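Long-range contacts in lysosome-associated membrane glycoprotein 1 (Mus musculus, PDB 5GV0), which is a heavily glycosylated protein of the lysosomal membrane whose membrane-proximal luminal domain, the part described here, probably takes part in assembly with other LAMP molecules: residues A[22-27]-A[134-139]; A[68-73]-A[86-91]; A[106-111]-A[125-130]. All coordinates share one frame; numbering follows the deposited sequence.

Contact 1: residues A[22-27]-A[134-139]; sequences ALQLNI and SLNVFS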
loop_
_atom_site.group_PDB
_atom_site.type_symbol
_atom_site.label_atom_id
_atom_site.label_comp_id
_atom_site.label_asym_id
_atom_site.label_seq_id
_atom_site.Cartn_x
_atom_site.Cartn_y
_atom_site.Cartn_z
ATOM N N ALA A 22 6.822 5.474 2.195
ATOM C CA ALA A 22 6.181 6.746 1.916
ATOM C C ALA A 22 5.200 6.549 0.770
ATOM O O ALA A 22 5.592 6.104 -0.312
ATOM C CB ALA A 22 7.228 7.806 1.566
ATOM N N LEU A 23 3.931 6.869 1.014
ATOM C CA LEU A 23 2.857 6.584 0.069
ATOM C C LEU A 23 2.029 7.814 -0.249
ATOM O O LEU A 23 1.857 8.696 0.588
ATOM C CB LEU A 23 1.936 5.497 0.616
ATOM C CG LEU A 23 2.559 4.167 1.039
ATOM C CD1 LEU A 23 1.487 3.321 1.686
ATOM C CD2 LEU A 23 3.159 3.445 -0.149
ATOM N N GLN A 24 1.491 7.843 -1.463
ATOM C CA GLN A 24 0.720 8.975 -1.947
ATOM C C GLN A 24 -0.364 8.483 -2.887
ATOM O O GLN A 24 -0.093 7.676 -3.776
ATOM C CB GLN A 24 1.648 9.953 -2.652
ATOM C CG GLN A 24 0.983 11.093 -3.385
ATOM C CD GLN A 24 2.018 11.927 -4.100
ATOM O OE1 GLN A 24 2.368 11.648 -5.245
ATOM N NE2 GLN A 24 2.547 12.929 -3.409
ATOM N N LEU A 25 -1.590 8.945 -2.680
ATOM C CA LEU A 25 -2.677 8.650 -3.609
ATOM C C LEU A 25 -2.762 9.753 -4.649
ATOM O O LEU A 25 -2.806 10.926 -4.310
ATOM C CB LEU A 25 -4.004 8.517 -2.870
ATOM C CG LEU A 25 -4.041 7.456 -1.772
ATOM C CD1 LEU A 25 -5.227 7.708 -0.869
ATOM C CD2 LEU A 25 -4.122 6.073 -2.392
ATOM N N ASN A 26 -2.777 9.373 -5.918
ATOM C CA ASN A 26 -2.956 10.324 -7.003
ATOM C C ASN A 26 -4.323 10.058 -7.617
ATOM O O ASN A 26 -4.537 9.012 -8.238
ATOM C CB ASN A 26 -1.827 10.184 -8.034
ATOM C CG ASN A 26 -1.922 11.188 -9.175
ATOM O OD1 ASN A 26 -3.000 11.465 -9.695
ATOM N ND2 ASN A 26 -0.776 11.721 -9.583
ATOM N N ILE A 27 -5.258 10.980 -7.414
ATOM C CA ILE A 27 -6.632 10.744 -7.837
ATOM C C ILE A 27 -7.143 11.831 -8.778
ATOM O O ILE A 27 -7.005 13.035 -8.523
ATOM C CB ILE A 27 -7.581 10.607 -6.618
ATOM C CG1 ILE A 27 -8.994 10.275 -7.094
ATOM C CG2 ILE A 27 -7.555 11.855 -5.735
ATOM C CD1 ILE A 27 -9.835 9.595 -6.049
ATOM N N SER A 134 -3.872 6.194 -9.011
ATOM C CA SER A 134 -2.639 5.441 -8.834
ATOM C C SER A 134 -2.186 5.537 -7.384
ATOM O O SER A 134 -2.447 6.530 -6.692
ATOM C CB SER A 134 -1.535 5.926 -9.780
ATOM O OG SER A 134 -1.198 7.276 -9.535
ATOM N N LEU A 135 -1.544 4.473 -6.919
ATOM C CA LEU A 135 -0.881 4.479 -5.628
ATOM C C LEU A 135 0.594 4.702 -5.878
ATOM O O LEU A 135 1.269 3.842 -6.447
ATOM C CB LEU A 135 -1.107 3.164 -4.886
ATOM C CG LEU A 135 -0.331 2.993 -3.579
ATOM C CD1 LEU A 135 -0.798 3.983 -2.515
ATOM C CD2 LEU A 135 -0.446 1.557 -3.076
ATOM N N ASN A 136 1.083 5.868 -5.478
ATOM C CA ASN A 136 2.483 6.210 -5.664
ATOM C C ASN A 136 3.287 5.763 -4.459
ATOM O O ASN A 136 3.118 6.265 -3.347
ATOM C CB ASN A 136 2.626 7.709 -5.925
ATOM C CG ASN A 136 1.910 8.129 -7.192
ATOM O OD1 ASN A 136 1.563 7.286 -8.024
ATOM N ND2 ASN A 136 1.697 9.428 -7.355
ATOM N N VAL A 137 4.116 4.752 -4.696
ATOM C CA VAL A 137 5.014 4.214 -3.690
ATOM C C VAL A 137 6.320 4.952 -3.865
ATOM O O VAL A 137 7.142 4.605 -4.716
ATOM C CB VAL A 137 5.206 2.699 -3.843
ATOM C CG1 VAL A 137 6.074 2.175 -2.720
ATOM C CG2 VAL A 137 3.858 1.997 -3.838
ATOM N N PHE A 138 6.482 6.001 -3.077
ATOM C CA PHE A 138 7.582 6.932 -3.259
ATOM C C PHE A 138 8.884 6.281 -2.819
ATOM O O PHE A 138 9.909 6.396 -3.498
ATOM C CB PHE A 138 7.306 8.223 -2.480
ATOM C CG PHE A 138 8.329 9.284 -2.698
ATOM C CD1 PHE A 138 8.257 10.109 -3.808
ATOM C CD2 PHE A 138 9.365 9.462 -1.796
ATOM C CE1 PHE A 138 9.208 11.091 -4.011
ATOM C CE2 PHE A 138 10.315 10.442 -1.992
ATOM C CZ PHE A 138 10.237 11.254 -3.101
ATOM N N SER A 139 8.835 5.583 -1.691
ATOM C CA SER A 139 9.930 4.709 -1.284
ATOM C C SER A 139 9.364 3.631 -0.380
ATOM O O SER A 139 8.299 3.811 0.218
ATOM C CB SER A 139 11.039 5.482 -0.570
ATOM O OG SER A 139 10.608 5.917 0.702
#
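Leu23, Leu25, Leu135 and Val137 meet on the inward face of an antiparallel strand pair, part of the sheet that packs against a second sheet in the beta-prism fold of this LAMP luminal domain. Segment 22-27 lies on the long strand 14-30, between strands 36-42 and 133-138, and pairs here with the latter. The packed side is purely apolar. Leu23 CD2 reaches Val137 CG2 at 4.0 Å, the two side chains running side by side in the same direction. Leu25 instead crosses Leu135 at a slant, CD2 to CD1 3.9 Å. With CG swung away from its own backbone N (chi1 174°), Leu135 sends CD1 back over the neighbouring strand, between Leu25 and Leu23. Beyond this layer lie Leu69 and Leu71 of strand 67-76.

On the other face, which is more polar, Gln24, Asn26 and Ser134 are partly exposed while Asn136 between them is buried, its amide satisfied by neighbours. Ser134 OG donates to Asn136 OD1 at 3.1 Å and also lies against Asn26 CB. Asn136 OD1 takes a further bond from the His126 ring. Gln24 NE2 has its partner in Asn42. The backbone ladder is regular from Asn26 to Leu23, then slips by one residue at Ala22, which both Phe138 and Ser139 face in a classic beta bulge. Ala22 O accepts from Phe138 N at 2.9 Å, while Ala22 N donates to Ser139 O. Back on the polar face, the Asn136 amide is held at both ends, which should fix its flip: ND2 gives Gln24 OE1 a nearly straight bond of 3.1 Å (171° at the hydrogen), in plane with both amides and on a lone pair of the oxygen, although the amide planes stand 66° apart.

Contact 2: residues A[68-73]-A[86-91]; sequences ALELQF and GVRLNM. With NAG (2-acetamido-2-deoxy-beta-D-glucopyranose), chain E; SO4 (sulfate ion), chain B.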
loop_
_atom_site.group_PDB
_atom_site.type_symbol
_atom_site.label_atom_id
_atom_site.label_comp_id
_atom_site.label_asym_id
_atom_site.label_seq_id
_atom_site.Cartn_x
_atom_site.Cartn_y
_atom_site.Cartn_z
ATOM N N ALA A 68 -9.951 5.900 3.841
ATOM C CA ALA A 68 -9.388 4.647 4.311
ATOM C C ALA A 68 -8.734 3.921 3.153
ATOM O O ALA A 68 -9.370 3.678 2.125
ATOM C CB ALA A 68 -10.462 3.777 4.959
ATOM N N LEU A 69 -7.459 3.599 3.322
ATOM C CA LEU A 69 -6.695 2.864 2.322
ATOM C C LEU A 69 -6.297 1.512 2.866
ATOM O O LEU A 69 -5.661 1.446 3.917
ATOM C CB LEU A 69 -5.440 3.639 1.926
ATOM C CG LEU A 69 -4.449 2.869 1.040
ATOM C CD1 LEU A 69 -5.008 2.678 -0.364
ATOM C CD2 LEU A 69 -3.097 3.585 0.987
ATOM N N GLU A 70 -6.638 0.439 2.155
ATOM C CA GLU A 70 -6.193 -0.889 2.574
ATOM C C GLU A 70 -5.326 -1.516 1.505
ATOM O O GLU A 70 -5.691 -1.568 0.323
ATOM C CB GLU A 70 -7.362 -1.817 2.898
ATOM C CG GLU A 70 -6.891 -3.183 3.442
ATOM C CD GLU A 70 -8.038 -4.064 3.878
ATOM O OE1 GLU A 70 -8.765 -4.561 2.998
ATOM O OE2 GLU A 70 -8.214 -4.253 5.102
ATOM N N LEU A 71 -4.165 -1.984 1.933
ATOM C CA LEU A 71 -3.255 -2.731 1.083
ATOM C C LEU A 71 -3.422 -4.198 1.404
ATOM O O LEU A 71 -3.464 -4.587 2.579
ATOM C CB LEU A 71 -1.811 -2.307 1.312
ATOM C CG LEU A 71 -1.523 -0.818 1.203
ATOM C CD1 LEU A 71 -0.045 -0.565 1.437
ATOM C CD2 LEU A 71 -1.965 -0.297 -0.153
ATOM N N GLN A 72 -3.527 -5.019 0.370
ATOM C CA GLN A 72 -3.652 -6.455 0.553
ATOM C C GLN A 72 -2.457 -7.140 -0.071
ATOM O O GLN A 72 -2.119 -6.884 -1.223
ATOM C CB GLN A 72 -4.958 -6.969 -0.060
ATOM C CG GLN A 72 -6.183 -6.256 0.473
ATOM C CD GLN A 72 -7.463 -7.047 0.303
ATOM O OE1 GLN A 72 -7.533 -7.980 -0.494
ATOM N NE2 GLN A 72 -8.488 -6.678 1.063
ATOM N N PHE A 73 -1.800 -7.986 0.710
ATOM C CA PHE A 73 -0.639 -8.726 0.246
ATOM C C PHE A 73 -1.005 -10.193 0.100
ATOM O O PHE A 73 -1.749 -10.746 0.911
ATOM C CB PHE A 73 0.537 -8.563 1.215
ATOM C CG PHE A 73 1.068 -7.166 1.277
ATOM C CD1 PHE A 73 0.474 -6.219 2.099
ATOM C CD2 PHE A 73 2.142 -6.790 0.493
ATOM C CE1 PHE A 73 0.955 -4.913 2.141
ATOM C CE2 PHE A 73 2.625 -5.491 0.530
ATOM C CZ PHE A 73 2.034 -4.556 1.352
ATOM N N GLY A 86 -3.562 -6.265 -3.873
ATOM C CA GLY A 86 -4.794 -5.510 -3.895
ATOM C C GLY A 86 -4.736 -4.171 -3.201
ATOM O O GLY A 86 -3.965 -3.978 -2.267
ATOM N N VAL A 87 -5.564 -3.247 -3.675
ATOM C CA VAL A 87 -5.756 -1.954 -3.041
ATOM C C VAL A 87 -7.251 -1.663 -2.937
ATOM O O VAL A 87 -7.995 -1.875 -3.898
ATOM C CB VAL A 87 -5.063 -0.825 -3.839
ATOM C CG1 VAL A 87 -5.605 0.559 -3.443
ATOM C CG2 VAL A 87 -3.557 -0.900 -3.657
ATOM N N ARG A 88 -7.682 -1.206 -1.765
ATOM C CA ARG A 88 -9.045 -0.726 -1.558
ATOM C C ARG A 88 -8.980 0.682 -1.006
ATOM O O ARG A 88 -8.251 0.935 -0.050
ATOM C CB ARG A 88 -9.826 -1.610 -0.576
ATOM C CG ARG A 88 -9.977 -3.060 -0.965
ATOM C CD ARG A 88 -11.148 -3.701 -0.220
ATOM N NE ARG A 88 -10.861 -3.984 1.186
ATOM C CZ ARG A 88 -11.790 -4.313 2.078
ATOM N NH1 ARG A 88 -13.064 -4.378 1.716
ATOM N NH2 ARG A 88 -11.448 -4.568 3.335
ATOM N N LEU A 89 -9.752 1.590 -1.587
ATOM C CA LEU A 89 -9.808 2.956 -1.094
ATOM C C LEU A 89 -11.245 3.411 -0.889
ATOM O O LEU A 89 -12.058 3.346 -1.808
ATOM C CB LEU A 89 -9.095 3.899 -2.068
ATOM C CG LEU A 89 -9.171 5.391 -1.734
ATOM C CD1 LEU A 89 -8.339 5.722 -0.502
ATOM C CD2 LEU A 89 -8.729 6.222 -2.925
ATOM N N ASN A 90 -11.557 3.858 0.325
ATOM C CA ASN A 90 -12.793 4.586 0.588
ATOM C C ASN A 90 -12.435 6.046 0.778
ATOM O O ASN A 90 -11.499 6.358 1.513
ATOM C CB ASN A 90 -13.506 4.079 1.845
ATOM C CG ASN A 90 -14.132 2.714 1.671
ATOM O OD1 ASN A 90 -14.243 2.189 0.561
ATOM N ND2 ASN A 90 -14.555 2.132 2.790
ATOM N N MET A 91 -13.167 6.951 0.145
ATOM C CA MET A 91 -12.820 8.351 0.307
ATOM C C MET A 91 -14.026 9.267 0.243
ATOM O O MET A 91 -14.993 8.993 -0.460
ATOM C CB MET A 91 -11.803 8.747 -0.760
ATOM C CG MET A 91 -11.084 10.044 -0.480
ATOM S SD MET A 91 -9.631 10.196 -1.531
ATOM C CE MET A 91 -8.667 11.360 -0.575
HETATM C C1 NAG E . -15.172 0.834 2.817
HETATM C C2 NAG E . -14.323 -0.122 3.653
HETATM C C3 NAG E . -15.006 -1.484 3.758
HETATM C C4 NAG E . -16.439 -1.326 4.250
HETATM C C5 NAG E . -17.182 -0.324 3.373
HETATM C C6 NAG E . -18.583 -0.038 3.863
HETATM C C7 NAG E . -11.874 0.104 3.714
HETATM C C8 NAG E . -10.597 -0.094 2.956
HETATM N N2 NAG E . -12.994 -0.259 3.079
HETATM O O3 NAG E . -14.278 -2.296 4.671
HETATM O O4 NAG E . -17.111 -2.579 4.200
HETATM O O5 NAG E . -16.477 0.924 3.373
HETATM O O6 NAG E . -18.566 0.712 5.071
HETATM O O7 NAG E . -11.892 0.566 4.851
HETATM S S SO4 B . -14.806 -5.825 4.925
HETATM O O1 SO4 B . -13.466 -6.066 5.459
HETATM O O2 SO4 B . -15.385 -7.096 4.501
HETATM O O3 SO4 B . -15.648 -5.225 5.956
HETATM O O4 SO4 B . -14.725 -4.920 3.781
#
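Arg88 lies alongside Glu70 on one face of the antiparallel hairpin formed by strands 67-76 and 81-92, in a hydrogen-bonded pair. Its CB starts beneath the acetamido methyl of the N-linked sugar, 3.9 Å from C8 of that NAG. CG touches His106, and the chain then bends at chi3 (-75°), carrying CD past Glu70 OE1 and turning the guanidinium back over the neighbouring strand. NE reaches Glu70 OE1 at 2.8 Å and NH2 reaches the same oxygen at 2.7 Å, a side-on salt bridge close to the guanidinium plane. NH1 at the tip donates to sulfate O4 at 2.7 Å, nearly straight, while the sugar's N2 sits over one guanidinium face. Gln72 NE2 adds a third bond to Glu70 OE1 at 2.9 Å; all three donors lie out of the carboxylate plane, the two arginine nitrogens on one side and Gln72 NE2 on the other. The sugar is bonded to Asn90 ND2, and Asn90 OD1 is held by Ser102. Leu69, Leu71, Val87 and Leu89 form the opposite, apolar face. Three N-H donors on one oxygen probably stabilise the negative charge of Glu70, while the guanidinium also binds a sulfate, probably from the crystallisation liquor.

Contact 3: residues A[106-111]-A[125-130]; sequences HSLKAL and EHIFVS. With NAG (2-acetamido-2-deoxy-beta-D-glucopyranose), chain D.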
loop_
_atom_site.group_PDB
_atom_site.type_symbol
_atom_site.label_atom_id
_atom_site.label_comp_id
_atom_site.label_asym_id
_atom_site.label_seq_id
_atom_site.Cartn_x
_atom_site.Cartn_y
_atom_site.Cartn_z
ATOM N N HIS A 106 -8.063 -5.737 -7.121
ATOM C CA HIS A 106 -7.485 -6.887 -6.429
ATOM C C HIS A 106 -6.759 -7.802 -7.397
ATOM O O HIS A 106 -6.615 -8.999 -7.148
ATOM C CB HIS A 106 -8.573 -7.655 -5.675
ATOM C CG HIS A 106 -9.246 -6.842 -4.618
ATOM N ND1 HIS A 106 -8.696 -6.648 -3.369
ATOM C CD2 HIS A 106 -10.407 -6.145 -4.630
ATOM C CE1 HIS A 106 -9.496 -5.878 -2.653
ATOM N NE2 HIS A 106 -10.542 -5.559 -3.395
ATOM N N SER A 107 -6.282 -7.214 -8.490
ATOM C CA SER A 107 -5.510 -7.942 -9.486
ATOM C C SER A 107 -4.150 -7.278 -9.711
ATOM O O SER A 107 -3.699 -7.098 -10.846
ATOM C CB SER A 107 -6.291 -8.036 -10.798
ATOM O OG SER A 107 -5.762 -9.051 -11.639
ATOM N N LEU A 108 -3.499 -6.904 -8.618
ATOM C CA LEU A 108 -2.198 -6.253 -8.682
ATOM C C LEU A 108 -1.080 -7.252 -8.459
ATOM O O LEU A 108 -1.291 -8.326 -7.901
ATOM C CB LEU A 108 -2.088 -5.150 -7.636
ATOM C CG LEU A 108 -3.218 -4.130 -7.610
ATOM C CD1 LEU A 108 -2.980 -3.120 -6.502
ATOM C CD2 LEU A 108 -3.329 -3.404 -8.943
ATOM N N LYS A 109 0.120 -6.883 -8.893
ATOM C CA LYS A 109 1.314 -7.618 -8.509
ATOM C C LYS A 109 2.483 -6.655 -8.489
ATOM O O LYS A 109 3.118 -6.394 -9.518
ATOM C CB LYS A 109 1.591 -8.797 -9.445
ATOM C CG LYS A 109 2.805 -9.617 -9.005
ATOM C CD LYS A 109 2.865 -10.981 -9.677
ATOM C CE LYS A 109 1.898 -11.959 -9.031
ATOM N NZ LYS A 109 2.032 -13.329 -9.603
ATOM N N ALA A 110 2.734 -6.092 -7.314
ATOM C CA ALA A 110 3.826 -5.155 -7.134
ATOM C C ALA A 110 4.525 -5.456 -5.822
ATOM O O ALA A 110 4.062 -6.298 -5.048
ATOM C CB ALA A 110 3.309 -3.711 -7.163
ATOM N N LEU A 111 5.644 -4.775 -5.589
ATOM C CA LEU A 111 6.414 -4.923 -4.355
ATOM C C LEU A 111 6.737 -6.399 -4.096
ATOM O O LEU A 111 6.697 -6.875 -2.963
ATOM C CB LEU A 111 5.647 -4.315 -3.169
ATOM C CG LEU A 111 4.957 -2.961 -3.374
ATOM C CD1 LEU A 111 4.338 -2.467 -2.061
ATOM C CD2 LEU A 111 5.921 -1.922 -3.946
ATOM N N GLU A 125 7.415 4.469 -7.655
ATOM C CA GLU A 125 6.623 3.610 -8.532
ATOM C C GLU A 125 5.165 4.024 -8.499
ATOM O O GLU A 125 4.549 4.085 -7.438
ATOM C CB GLU A 125 6.741 2.132 -8.150
ATOM C CG GLU A 125 6.001 1.224 -9.143
ATOM C CD GLU A 125 6.013 -0.241 -8.759
ATOM O OE1 GLU A 125 6.638 -0.587 -7.739
ATOM O OE2 GLU A 125 5.388 -1.048 -9.482
ATOM N N HIS A 126 4.611 4.301 -9.671
ATOM C CA HIS A 126 3.211 4.665 -9.778
ATOM C C HIS A 126 2.403 3.429 -10.118
ATOM O O HIS A 126 2.375 2.986 -11.264
ATOM C CB HIS A 126 3.022 5.748 -10.839
ATOM C CG HIS A 126 3.875 6.958 -10.616
ATOM N ND1 HIS A 126 3.598 7.895 -9.648
ATOM C CD2 HIS A 126 5.002 7.380 -11.237
ATOM C CE1 HIS A 126 4.514 8.847 -9.681
ATOM N NE2 HIS A 126 5.378 8.558 -10.636
ATOM N N ILE A 127 1.770 2.854 -9.106
ATOM C CA ILE A 127 1.012 1.625 -9.296
ATOM C C ILE A 127 -0.404 1.936 -9.753
ATOM O O ILE A 127 -1.173 2.571 -9.038
ATOM C CB ILE A 127 0.960 0.791 -8.013
ATOM C CG1 ILE A 127 2.373 0.440 -7.543
ATOM C CG2 ILE A 127 0.149 -0.478 -8.249
ATOM C CD1 ILE A 127 2.405 -0.259 -6.186
ATOM N N PHE A 128 -0.735 1.497 -10.964
ATOM C CA PHE A 128 -2.068 1.676 -11.518
ATOM C C PHE A 128 -3.088 0.903 -10.687
ATOM O O PHE A 128 -2.946 -0.299 -10.485
ATOM C CB PHE A 128 -2.080 1.203 -12.980
ATOM C CG PHE A 128 -3.399 1.373 -13.695
ATOM C CD1 PHE A 128 -4.434 0.466 -13.515
ATOM C CD2 PHE A 128 -3.574 2.404 -14.610
ATOM C CE1 PHE A 128 -5.633 0.609 -14.201
ATOM C CE2 PHE A 128 -4.772 2.547 -15.304
ATOM C CZ PHE A 128 -5.799 1.647 -15.097
ATOM N N VAL A 129 -4.104 1.599 -10.192
ATOM C CA VAL A 129 -5.206 0.937 -9.495
ATOM C C VAL A 129 -6.457 1.001 -10.371
ATOM O O VAL A 129 -7.087 -0.020 -10.637
ATOM C CB VAL A 129 -5.470 1.564 -8.111
ATOM C CG1 VAL A 129 -6.653 0.893 -7.440
ATOM C CG2 VAL A 129 -4.226 1.445 -7.231
ATOM N N SER A 130 -6.799 2.204 -10.835
ATOM C CA SER A 130 -7.820 2.380 -11.871
ATOM C C SER A 130 -7.365 3.478 -12.811
ATOM O O SER A 130 -6.327 4.102 -12.574
ATOM C CB SER A 130 -9.179 2.734 -11.270
ATOM O OG SER A 130 -9.203 4.089 -10.853
HETATM C C1 NAG D . -6.219 -3.577 -12.135
HETATM C C2 NAG D . -6.864 -3.177 -13.460
HETATM C C3 NAG D . -6.394 -4.122 -14.559
HETATM C C4 NAG D . -4.873 -4.162 -14.614
HETATM C C5 NAG D . -4.305 -4.476 -13.232
HETATM C C6 NAG D . -2.796 -4.404 -13.178
HETATM C C7 NAG D . -9.063 -2.066 -13.471
HETATM C C8 NAG D . -10.547 -2.265 -13.407
HETATM N N2 NAG D . -8.318 -3.176 -13.384
HETATM O O3 NAG D . -6.925 -3.706 -15.811
HETATM O O4 NAG D . -4.468 -5.188 -15.514
HETATM O O5 NAG D . -4.802 -3.530 -12.270
HETATM O O6 NAG D . -2.321 -3.178 -13.718
HETATM O O7 NAG D . -8.566 -0.948 -13.586
HETATM O O HOH W 1 7.066 -3.243 -7.425
#
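Ala110 CB rests on Ile127 CD1 at 3.7 Å, the closest apolar touch between the 106-111 loop and strand 125-128. Ile127 stands with CG1 anti to its carbonyl carbon (chi1 -58°), which lifts CD1 toward the loop; Leu111 CD2 lies 4.5 Å from Ile127 CD1, and Leu108 CD1 is equally far from Ile127 CG2. Leu108 sends its other methyl, CD2, to Phe128 O at 3.5 Å. At the opposite end a water bridges the two segments, accepting from Leu111 N at 2.8 Å and donating to Glu125 OE1 at 2.7 Å. The segments run nearly antiparallel but stand too far apart to pair as strands: side chains bridge the gap between the loop, which rides on strand 81-92, and strand 125-128 of the other sheet in this beta-prism fold. Backbone bonds from Leu108 to Gln85 and from Ala110 to Leu84 hold the loop there, while Ile127 is hydrogen-bonded through its backbone to Leu135 of the adjoining strand 133-138. Further out, the NAG lies beside Leu108 CD2 through its ring oxygen O5. Its acetamido O7 meets the edge of the Phe128 ring, 3.4 Å from CE1, and Asn105 ND2 bonds to Val129 O.

Contacts 1 and 2 belong to opposing sheets whose apolar faces meet: Leu25 CD1 comes within 3.7 Å of Leu89 CD1, and Leu135 CD2 within 3.8 Å of Leu71 CD2, with the contact centres about 12 Å apart. Contact 3 joins the same two sheets, through the loop 106-111 and strand 125-128. That strand is the sheet neighbour of 133-138, with Val137 N 2.9 Å from Glu125 O, and the loop follows contact 2, where Leu108 CD1 lies 3.7 Å from Val87 CG2. Along the chain, contacts 2 and 3 are in series, both nested within the loop closed by contact 1. Sugars border contacts 2 and 3 as attached glycans, not as ligands in a pocket.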